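Local atomic coordinates of halotolerant alpha-type carbonic anhydrase (dCA II) (Dunaliella salina, PDB entry 1Y7W), a protein that probably catalyses the reversible hydration of carbon dioxide to bicarbonate at a zinc centre, as a salt-tolerant alpha-type carbonic anhydrase of a green alga. Residues 99-112 with 123-135. Sequence-based numbering, arbitrary orientation.
Sequences QGMKVTFDQPAANL and SFVPIQFHFHHFL. With ZN (zinc ion), chain D.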
# COMPACT_ATOMS: atom_id res chain seq x y z
N GLN A 99 8.15 1.05 11.86
CA GLN A 99 8.13 0.24 10.62
C GLN A 99 6.88 0.49 9.74
O GLN A 99 5.76 0.51 10.28
CB GLN A 99 8.18 -1.23 11.02
CG GLN A 99 8.34 -2.23 9.83
CD GLN A 99 8.07 -3.67 10.27
OE1 GLN A 99 8.98 -4.46 10.52
NE2 GLN A 99 6.81 -4.01 10.37
N GLY A 100 7.08 0.71 8.43
CA GLY A 100 5.97 0.91 7.50
C GLY A 100 5.49 2.35 7.34
O GLY A 100 4.85 2.69 6.35
N MET A 101 5.78 3.17 8.33
CA MET A 101 5.44 4.60 8.34
C MET A 101 4.05 4.94 7.87
O MET A 101 3.86 5.72 6.94
CB MET A 101 6.49 5.37 7.53
CG MET A 101 7.86 5.30 8.24
SD MET A 101 9.08 6.52 7.66
CE MET A 101 8.15 7.88 8.21
N LYS A 102 3.08 4.32 8.51
CA LYS A 102 1.69 4.51 8.15
C LYS A 102 1.28 5.97 8.27
O LYS A 102 1.61 6.61 9.27
CB LYS A 102 0.81 3.71 9.12
CG LYS A 102 -0.66 3.76 8.67
CD LYS A 102 -1.47 2.72 9.44
CE LYS A 102 -1.74 3.17 10.90
NZ LYS A 102 -2.78 2.25 11.60
N VAL A 103 0.49 6.45 7.30
CA VAL A 103 0.01 7.81 7.28
C VAL A 103 -1.51 7.71 7.33
O VAL A 103 -2.11 6.90 6.61
CB VAL A 103 0.48 8.57 6.02
CG1 VAL A 103 -0.21 9.98 5.90
CG2 VAL A 103 1.99 8.74 6.05
N THR A 104 -2.11 8.44 8.27
CA THR A 104 -3.57 8.48 8.43
C THR A 104 -4.00 9.94 8.20
O THR A 104 -3.16 10.87 8.14
CB THR A 104 -4.00 8.03 9.87
OG1 THR A 104 -3.16 8.68 10.83
CG2 THR A 104 -3.82 6.48 10.04
N PHE A 105 -5.30 10.18 8.07
CA PHE A 105 -5.75 11.52 7.75
C PHE A 105 -7.27 11.55 7.90
O PHE A 105 -7.89 10.54 8.17
CB PHE A 105 -5.33 11.83 6.28
CG PHE A 105 -5.44 10.63 5.33
CD1 PHE A 105 -6.68 10.13 4.94
CD2 PHE A 105 -4.28 9.90 4.97
CE1 PHE A 105 -6.77 8.88 4.20
CE2 PHE A 105 -4.34 8.70 4.25
CZ PHE A 105 -5.60 8.19 3.86
N ASP A 106 -7.86 12.73 7.76
CA ASP A 106 -9.30 12.80 7.85
C ASP A 106 -9.89 12.00 6.68
O ASP A 106 -9.35 12.05 5.57
CB ASP A 106 -9.73 14.26 7.74
CG ASP A 106 -9.40 15.05 8.97
OD1 ASP A 106 -9.30 16.29 8.84
OD2 ASP A 106 -9.24 14.44 10.05
N GLN A 107 -10.95 11.24 6.91
CA GLN A 107 -11.52 10.47 5.79
C GLN A 107 -12.10 11.32 4.69
O GLN A 107 -12.95 12.19 4.95
CB GLN A 107 -12.62 9.55 6.27
CG GLN A 107 -12.18 8.11 6.43
CD GLN A 107 -13.29 7.24 7.07
OE1 GLN A 107 -12.98 6.32 7.86
NE2 GLN A 107 -14.57 7.53 6.72
N PRO A 108 -11.63 11.14 3.44
CA PRO A 108 -12.17 11.93 2.34
C PRO A 108 -13.68 11.58 2.20
O PRO A 108 -14.10 10.47 2.45
CB PRO A 108 -11.37 11.44 1.11
CG PRO A 108 -10.09 11.01 1.68
CD PRO A 108 -10.47 10.34 3.01
N ALA A 109 -14.48 12.54 1.76
CA ALA A 109 -15.92 12.27 1.64
C ALA A 109 -16.52 12.75 0.33
O ALA A 109 -17.74 12.62 0.13
CB ALA A 109 -16.71 12.90 2.87
N ALA A 110 -15.69 13.29 -0.56
CA ALA A 110 -16.20 13.76 -1.84
C ALA A 110 -15.32 13.27 -2.98
O ALA A 110 -14.16 13.00 -2.77
CB ALA A 110 -16.24 15.30 -1.88
N ASN A 111 -15.89 13.18 -4.18
CA ASN A 111 -15.12 12.78 -5.36
C ASN A 111 -14.41 11.47 -5.15
O ASN A 111 -13.32 11.25 -5.66
CB ASN A 111 -14.10 13.88 -5.67
CG ASN A 111 -14.77 15.21 -5.90
OD1 ASN A 111 -15.56 15.33 -6.84
ND2 ASN A 111 -14.48 16.22 -5.05
N LEU A 112 -15.07 10.57 -4.43
CA LEU A 112 -14.47 9.27 -4.12
C LEU A 112 -14.31 8.38 -5.36
O LEU A 112 -15.10 8.45 -6.31
CB LEU A 112 -15.34 8.56 -3.13
CG LEU A 112 -15.44 9.26 -1.74
CD1 LEU A 112 -16.33 8.41 -0.84
CD2 LEU A 112 -14.06 9.40 -1.10
N SER A 123 -18.41 2.99 -3.90
CA SER A 123 -17.46 4.11 -3.69
C SER A 123 -16.42 3.64 -2.67
O SER A 123 -16.75 2.87 -1.75
CB SER A 123 -18.22 5.32 -3.10
OG SER A 123 -18.96 5.94 -4.13
N PHE A 124 -15.17 4.09 -2.82
CA PHE A 124 -14.12 3.68 -1.90
C PHE A 124 -13.51 4.86 -1.16
O PHE A 124 -13.21 5.89 -1.74
CB PHE A 124 -13.05 2.91 -2.68
CG PHE A 124 -13.49 1.51 -2.97
CD1 PHE A 124 -13.19 0.47 -2.09
CD2 PHE A 124 -14.37 1.26 -4.04
CE1 PHE A 124 -13.74 -0.82 -2.28
CE2 PHE A 124 -14.93 -0.05 -4.23
CZ PHE A 124 -14.60 -1.06 -3.35
N VAL A 125 -13.36 4.68 0.15
CA VAL A 125 -12.82 5.74 1.00
C VAL A 125 -11.35 5.43 1.41
O VAL A 125 -11.12 4.43 2.03
CB VAL A 125 -13.66 5.84 2.30
CG1 VAL A 125 -13.14 6.96 3.18
CG2 VAL A 125 -15.20 6.05 1.90
N PRO A 126 -10.39 6.27 1.04
CA PRO A 126 -8.99 6.05 1.44
C PRO A 126 -8.95 6.12 2.97
O PRO A 126 -9.50 7.09 3.55
CB PRO A 126 -8.25 7.24 0.82
CG PRO A 126 -9.09 7.57 -0.41
CD PRO A 126 -10.53 7.40 0.11
N ILE A 127 -8.35 5.12 3.62
CA ILE A 127 -8.31 5.14 5.08
C ILE A 127 -6.88 5.29 5.66
O ILE A 127 -6.71 5.66 6.82
CB ILE A 127 -9.04 3.91 5.71
CG1 ILE A 127 -8.55 2.62 5.07
CG2 ILE A 127 -10.62 4.05 5.50
CD1 ILE A 127 -8.90 1.35 5.86
N GLN A 128 -5.87 4.97 4.87
CA GLN A 128 -4.46 5.17 5.32
C GLN A 128 -3.56 4.81 4.16
O GLN A 128 -4.04 4.26 3.15
CB GLN A 128 -4.14 4.23 6.48
CG GLN A 128 -4.51 2.75 6.21
CD GLN A 128 -3.29 1.85 6.12
OE1 GLN A 128 -2.35 2.13 5.39
NE2 GLN A 128 -3.32 0.77 6.85
N PHE A 129 -2.28 5.16 4.24
CA PHE A 129 -1.36 4.61 3.25
C PHE A 129 -0.12 4.20 4.03
O PHE A 129 0.13 4.70 5.15
CB PHE A 129 -1.07 5.52 2.04
CG PHE A 129 -0.33 6.80 2.33
CD1 PHE A 129 1.04 6.81 2.55
CD2 PHE A 129 -0.98 8.03 2.23
CE1 PHE A 129 1.77 8.02 2.65
CE2 PHE A 129 -0.27 9.23 2.32
CZ PHE A 129 1.10 9.22 2.52
N HIS A 130 0.66 3.25 3.51
CA HIS A 130 1.85 2.83 4.29
C HIS A 130 2.90 2.33 3.29
O HIS A 130 2.64 2.25 2.08
CB HIS A 130 1.52 1.73 5.34
CG HIS A 130 0.92 0.49 4.73
ND1 HIS A 130 -0.44 0.29 4.59
CD2 HIS A 130 1.51 -0.57 4.16
CE1 HIS A 130 -0.66 -0.85 3.94
NE2 HIS A 130 0.51 -1.39 3.67
N PHE A 131 4.05 1.93 3.81
CA PHE A 131 5.13 1.54 2.90
C PHE A 131 5.73 0.16 3.19
O PHE A 131 5.74 -0.30 4.33
CB PHE A 131 6.30 2.54 3.01
CG PHE A 131 5.96 3.96 2.62
CD1 PHE A 131 5.47 4.85 3.57
CD2 PHE A 131 6.14 4.39 1.31
CE1 PHE A 131 5.16 6.15 3.19
CE2 PHE A 131 5.83 5.68 0.90
CZ PHE A 131 5.33 6.57 1.85
N HIS A 132 6.29 -0.44 2.14
CA HIS A 132 7.03 -1.72 2.31
C HIS A 132 8.38 -1.24 1.76
O HIS A 132 8.50 -0.86 0.59
CB HIS A 132 6.36 -2.83 1.49
CG HIS A 132 5.03 -3.22 2.07
ND1 HIS A 132 4.92 -4.08 3.13
CD2 HIS A 132 3.78 -2.74 1.83
CE1 HIS A 132 3.65 -4.14 3.52
NE2 HIS A 132 2.94 -3.34 2.75
N HIS A 133 9.36 -1.19 2.68
CA HIS A 133 10.67 -0.61 2.39
C HIS A 133 11.84 -1.57 2.21
O HIS A 133 11.92 -2.61 2.88
CB HIS A 133 11.01 0.50 3.43
CG HIS A 133 10.44 0.29 4.83
ND1 HIS A 133 10.96 -0.60 5.75
CD2 HIS A 133 9.40 0.90 5.47
CE1 HIS A 133 10.28 -0.53 6.88
NE2 HIS A 133 9.33 0.38 6.74
N PHE A 134 12.73 -1.17 1.30
CA PHE A 134 13.92 -1.88 0.88
C PHE A 134 13.67 -3.00 -0.12
O PHE A 134 14.47 -3.19 -1.04
CB PHE A 134 14.73 -2.31 2.07
CG PHE A 134 15.39 -1.13 2.74
CD1 PHE A 134 16.49 -0.49 2.13
CD2 PHE A 134 14.84 -0.55 3.87
CE1 PHE A 134 16.98 0.71 2.66
CE2 PHE A 134 15.32 0.63 4.39
CZ PHE A 134 16.39 1.26 3.80
N LEU A 135 12.56 -3.73 0.02
CA LEU A 135 12.22 -4.68 -1.02
C LEU A 135 10.70 -4.51 -1.22
O LEU A 135 9.99 -4.54 -0.23
CB LEU A 135 12.50 -6.14 -0.61
CG LEU A 135 13.98 -6.59 -0.72
CD1 LEU A 135 14.06 -8.07 -0.33
CD2 LEU A 135 14.49 -6.34 -2.17
ZN ZN D . 0.92 -2.96 2.51
O HOH W 1 -6.89 7.81 7.90
O HOH W 2 0.35 -4.45 3.57
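Val103 and Phe129 form a single antiparallel hydrogen-bonded pair, Val103 N giving to Phe129 O (2.8 Å) and Phe129 N to Val103 O (2.9 Å). Further along, Phe131 N donates to Gly100 O, while Gly100 N donates to His133 NE2 (2.8 Å), lying close to the plane of the imidazole. Gly100 has a positive phi (88°), where a side chain would jam against the preceding carbonyl. Past Thr104 and Gln128, toward Leu112 and Ser123, the backbones move apart.

Among the apolar contacts, Val103 CB sits over the centre of the Phe129 ring, 3.6 Å from its centroid, with both methyls spread above the same ring. The Phe105 ring, swung in between its own backbone N and carbonyl carbon (chi1 37°), brings CE1 to Pro126 O edge-on at 3.3 Å and CE2 to Phe129 CD2. An alanine in place of Phe129 would probably open a gap beneath Val103 and take away the aromatic neighbour of Phe105 CE2. Farther on, Pro108 CG meets Pro126 CD, and Leu112 CD1 reaches Val125 CG2 at 3.8 Å.

Gln128 OE1 takes a nearly straight bond from His130 ND1 (2.8 Å, 174°) in the ring plane, fixing the rotation of this zinc ligand; Lys102 CD packs against the Gln128 amide. His130 and His132 bind zinc through NE2, and His150 completes the histidine triad characteristic of alpha-carbonic anhydrases.

Strand 147-155 flanks strand 120-133 within the large sheet, Leu90 of strand 89-90 touches Phe105, Pro108 and Phe129, and helix 253-266 packs Phe259 against Met101, Phe131 and His133.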